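Local structure of EvpC (Edwardsiella tarda, 3EAA) at residues Asp10-Glu15 against Gln78-Leu83; Phe102-Val107 against Ala129-Thr134. The protein is a type VI secretion system protein of the Hcp family, secreted and probably working as a ring-forming component of that machinery. All coordinates share one frame; numbering follows the deposited sequence.

Contact 1 (Asp10-Glu15 against Gln78-Leu83); sequences DKVDGE and QNFPTL
Val12 meets Phe80 with a single methyl: CG2 comes in at the rim of the ring, near its plane, and stands 3.5 Å from CE2 of Phe80. The two side chains cross at about a right angle, and the methyl meets the edge of the ring, not a face. With CG1 anti to the backbone N of Val12 (chi1 180°), CG2 is the branch turned to the ring. Along the same edge and in the ring plane sits the carbonyl of Asp10, whose O is 3.9 Å from CD2 of Phe80. This is the tight, buried half of the contact. Leu9 of strand 4-9 and Ala73 of helix 67-76 also touch the Phe80 side chain, which ties the loop after the first strand to the helix side of the barrel.

The other half is looser and faces solvent. Asp10 and Pro81 approach from opposite directions, and CB of Asp10 lies 3.7 Å from CD of Pro81. With CG of Asp10 anti to its own carbonyl carbon (chi1 -66°), the carboxylate reaches the corner that strand 80-88 turns at Pro81. There OD2 of Asp10 stands 3.0 Å from the backbone N of Thr82, and the same OD2 is 3.3 Å from CB of Thr82. Pro81 is exposed, while Asp10 and Thr82 are partly so.

Chemically the two halves differ: the inner one is apolar methyl-to-ring packing with a carbonyl beside it, whereas the outer one places a carboxylate by the backbone of Thr82 at the barrel surface. Partly open to water, Asp10 probably stays charged, although the carbonyl O of Thr82, 3.3 Å from OD2 of Asp10, would not favour it.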
# COMPACT_ATOMS: atom_id res chain seq x y z
N ASP A 10 8.68 35.85 10.54
CA ASP A 10 8.78 37.13 11.22
C ASP A 10 8.61 37.01 12.72
O ASP A 10 7.56 36.59 13.21
CB ASP A 10 7.76 38.10 10.64
CG ASP A 10 8.05 38.45 9.20
OD1 ASP A 10 9.24 38.70 8.89
OD2 ASP A 10 7.11 38.46 8.38
N LYS A 11 9.67 37.37 13.44
CA LYS A 11 9.70 37.28 14.91
C LYS A 11 9.48 35.84 15.40
O LYS A 11 8.62 35.59 16.24
CB LYS A 11 8.70 38.25 15.56
CG LYS A 11 9.23 39.69 15.75
CD LYS A 11 8.24 40.60 16.51
CE LYS A 11 7.07 41.02 15.63
NZ LYS A 11 5.98 41.71 16.39
N VAL A 12 10.26 34.91 14.86
CA VAL A 12 10.16 33.49 15.21
C VAL A 12 11.51 32.80 15.07
O VAL A 12 11.77 32.07 14.12
CB VAL A 12 9.12 32.74 14.33
CG1 VAL A 12 9.05 31.27 14.73
CG2 VAL A 12 7.75 33.37 14.45
N ASP A 13 12.38 33.02 16.05
CA ASP A 13 13.75 32.50 15.98
C ASP A 13 13.82 30.99 15.94
O ASP A 13 13.38 30.31 16.86
CB ASP A 13 14.58 33.00 17.16
CG ASP A 13 14.59 34.51 17.28
OD1 ASP A 13 14.75 35.17 16.24
OD2 ASP A 13 14.44 35.03 18.40
N GLY A 14 14.40 30.46 14.87
CA GLY A 14 14.74 29.06 14.80
C GLY A 14 16.09 28.86 15.45
O GLY A 14 16.46 29.61 16.34
N GLU A 15 16.85 27.88 14.97
CA GLU A 15 18.07 27.46 15.65
C GLU A 15 19.31 27.42 14.76
O GLU A 15 20.39 27.06 15.22
CB GLU A 15 17.83 26.07 16.25
CG GLU A 15 18.50 25.79 17.57
CD GLU A 15 17.69 24.85 18.42
OE1 GLU A 15 18.21 23.77 18.78
OE2 GLU A 15 16.52 25.18 18.72
N GLN A 78 -2.43 32.14 13.81
CA GLN A 78 -1.57 33.32 13.84
C GLN A 78 -1.13 33.78 12.46
O GLN A 78 -0.61 32.98 11.68
CB GLN A 78 -0.35 33.07 14.72
CG GLN A 78 0.51 34.28 14.95
CD GLN A 78 1.63 34.02 15.95
OE1 GLN A 78 2.72 34.58 15.84
NE2 GLN A 78 1.36 33.15 16.93
N ASN A 79 -1.33 35.07 12.17
CA ASN A 79 -0.94 35.63 10.88
C ASN A 79 0.48 36.17 10.83
O ASN A 79 0.85 37.03 11.64
CB ASN A 79 -1.89 36.75 10.45
CG ASN A 79 -3.25 36.23 10.06
OD1 ASN A 79 -3.68 35.18 10.53
ND2 ASN A 79 -3.95 36.96 9.18
N PHE A 80 1.26 35.67 9.88
CA PHE A 80 2.59 36.20 9.61
C PHE A 80 2.62 36.96 8.29
O PHE A 80 1.88 36.65 7.36
CB PHE A 80 3.63 35.10 9.60
CG PHE A 80 3.64 34.27 10.84
CD1 PHE A 80 2.70 33.29 11.04
CD2 PHE A 80 4.61 34.47 11.81
CE1 PHE A 80 2.71 32.53 12.18
CE2 PHE A 80 4.62 33.71 12.95
CZ PHE A 80 3.68 32.74 13.13
N PRO A 81 3.46 37.98 8.21
CA PRO A 81 3.49 38.79 6.99
C PRO A 81 4.24 38.06 5.90
O PRO A 81 3.94 38.20 4.72
CB PRO A 81 4.32 40.01 7.41
CG PRO A 81 4.42 39.94 8.92
CD PRO A 81 4.37 38.50 9.25
N THR A 82 5.24 37.29 6.31
CA THR A 82 6.23 36.83 5.37
C THR A 82 6.96 35.57 5.80
O THR A 82 7.53 35.50 6.89
CB THR A 82 7.27 37.93 5.15
OG1 THR A 82 6.67 39.00 4.42
CG2 THR A 82 8.48 37.40 4.39
N LEU A 83 6.95 34.59 4.91
CA LEU A 83 7.75 33.39 5.07
C LEU A 83 8.72 33.29 3.90
O LEU A 83 8.30 33.32 2.74
CB LEU A 83 6.84 32.17 5.12
CG LEU A 83 7.61 30.86 5.24
CD1 LEU A 83 8.06 30.69 6.68
CD2 LEU A 83 6.77 29.70 4.78

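Contact 2 (Phe102-Val107 against Ala129-Thr134); sequences FTHVAV and AYKEVT
Phe102 carries Val133 over one ring face, where CG2 of Val133 lies 3.6 Å from the ring centroid of Phe102 in a CH-pi contact, and it turns its edge to Tyr130. That aromatic pair is T-shaped: CD2 of Phe102 sits above one face of the Tyr130 ring, with centroids 4.7 Å apart and planes at 78°. Tyr130 CG lies between its backbone N and carbonyl carbon (chi1 52°), and the ring runs inward until its OH bonds to Ser55 O and Trp32 NE1.

Behind the rings the chains pair antiparallel, interrupted by a classic beta bulge: Lys131 and Glu132 both face Thr103. Thr103 O is gripped twice, by the backbone N of Lys131 and that of Glu132, each at 3.2 Å. In return the N of Thr103 donates to Glu132 O at 2.9 Å, from above the carbonyl plane. Beyond the bulge, Ala106 N reaches Ala129 O at 2.7 Å in a nearly straight bond (170°).

Next to the bulge, CB of His104 packs 3.6 Å from CB of Lys131. The lysine then bends away, its NZ bonding to the carbonyls of Thr44 and Gly46 of the second subunit, while Glu132 OE2 bonds to Ser156 OG.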
# COMPACT_ATOMS: atom_id res chain seq x y z
N PHE A 102 6.80 33.88 0.57
CA PHE A 102 5.36 33.87 0.82
C PHE A 102 4.96 35.09 1.61
O PHE A 102 5.71 35.59 2.44
CB PHE A 102 4.94 32.61 1.58
CG PHE A 102 5.43 31.34 0.96
CD1 PHE A 102 6.70 30.87 1.22
CD2 PHE A 102 4.62 30.62 0.11
CE1 PHE A 102 7.16 29.70 0.65
CE2 PHE A 102 5.06 29.45 -0.47
CZ PHE A 102 6.34 28.99 -0.20
N THR A 103 3.74 35.54 1.36
CA THR A 103 3.23 36.75 1.96
C THR A 103 1.85 36.46 2.52
O THR A 103 1.01 35.90 1.83
CB THR A 103 3.14 37.89 0.91
OG1 THR A 103 4.25 37.82 0.02
CG2 THR A 103 3.12 39.25 1.57
N HIS A 104 1.63 36.84 3.78
CA HIS A 104 0.36 36.57 4.47
C HIS A 104 0.22 35.08 4.83
O HIS A 104 -0.73 34.41 4.44
CB HIS A 104 -0.84 37.08 3.67
CG HIS A 104 -0.80 38.55 3.43
ND1 HIS A 104 -1.04 39.49 4.43
CD2 HIS A 104 -0.55 39.28 2.32
CE1 HIS A 104 -0.93 40.70 3.94
NE2 HIS A 104 -0.63 40.61 2.65
N VAL A 105 1.17 34.60 5.61
CA VAL A 105 1.27 33.19 5.91
C VAL A 105 0.60 32.81 7.22
O VAL A 105 0.56 33.60 8.16
CB VAL A 105 2.74 32.75 6.01
CG1 VAL A 105 2.88 31.28 5.64
CG2 VAL A 105 3.61 33.62 5.13
N ALA A 106 0.09 31.57 7.27
CA ALA A 106 -0.43 30.97 8.49
C ALA A 106 0.08 29.53 8.65
O ALA A 106 0.44 28.88 7.68
CB ALA A 106 -1.96 30.98 8.47
N VAL A 107 0.10 29.03 9.88
CA VAL A 107 0.29 27.60 10.09
C VAL A 107 -1.07 26.91 10.09
O VAL A 107 -1.89 27.16 10.97
CB VAL A 107 1.02 27.29 11.41
CG1 VAL A 107 1.12 25.79 11.61
CG2 VAL A 107 2.40 27.93 11.44
N ALA A 129 -0.13 27.65 5.16
CA ALA A 129 -1.06 28.30 4.24
C ALA A 129 -0.64 29.76 3.99
O ALA A 129 -0.02 30.38 4.85
CB ALA A 129 -2.47 28.22 4.77
N TYR A 130 -0.97 30.29 2.82
CA TYR A 130 -0.49 31.62 2.43
C TYR A 130 -1.42 32.37 1.46
O TYR A 130 -2.50 31.88 1.11
CB TYR A 130 0.93 31.53 1.84
CG TYR A 130 1.10 30.52 0.71
CD1 TYR A 130 1.04 29.15 0.96
CD2 TYR A 130 1.34 30.94 -0.59
CE1 TYR A 130 1.20 28.24 -0.06
CE2 TYR A 130 1.50 30.03 -1.61
CZ TYR A 130 1.43 28.69 -1.34
OH TYR A 130 1.59 27.79 -2.37
N LYS A 131 -1.01 33.56 1.03
CA LYS A 131 -1.80 34.33 0.08
C LYS A 131 -1.02 34.57 -1.21
O LYS A 131 -1.60 34.53 -2.30
CB LYS A 131 -2.22 35.68 0.67
CG LYS A 131 -3.40 35.61 1.61
CD LYS A 131 -4.65 35.12 0.91
CE LYS A 131 -5.87 35.27 1.80
NZ LYS A 131 -7.08 34.68 1.19
N GLU A 132 0.28 34.82 -1.08
CA GLU A 132 1.10 35.18 -2.23
C GLU A 132 2.50 34.57 -2.13
O GLU A 132 2.90 34.11 -1.07
CB GLU A 132 1.19 36.70 -2.36
CG GLU A 132 -0.16 37.38 -2.62
CD GLU A 132 -0.06 38.89 -2.65
OE1 GLU A 132 0.76 39.46 -1.89
OE2 GLU A 132 -0.81 39.52 -3.42
N VAL A 133 3.24 34.56 -3.23
CA VAL A 133 4.52 33.86 -3.28
C VAL A 133 5.31 34.14 -4.54
O VAL A 133 4.75 34.57 -5.55
CB VAL A 133 4.30 32.35 -3.23
CG1 VAL A 133 3.80 31.87 -4.60
CG2 VAL A 133 5.59 31.65 -2.87
N THR A 134 6.61 33.84 -4.50
CA THR A 134 7.54 34.12 -5.59
C THR A 134 8.60 33.04 -5.74
O THR A 134 9.10 32.52 -4.76
CB THR A 134 8.23 35.46 -5.35
OG1 THR A 134 7.25 36.48 -5.21
CG2 THR A 134 9.15 35.79 -6.50

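How the contacts relate
From the N terminus, strand 4-9 runs into 10-15, and contact 1 closes a long loop holding three strand regions and helix 67-76 when 78-83 comes back beside it. The chain then runs through strands 80-88 and 96-102, and contact 2 closes a shorter, helix-free excursion through strands 105-113 and 123-129. The two loops follow in series, neither enclosing nor crossing the other. The two contacts touch directly: Leu83 O and Phe102 N, 2.7 Å apart, probably share a hydrogen bond, as do Phe80 N and Val105 O. Segment 102-107 thus links 78-83 to 129-134, joining both sheets where strands turn corners, and both contacts touch the second subunit.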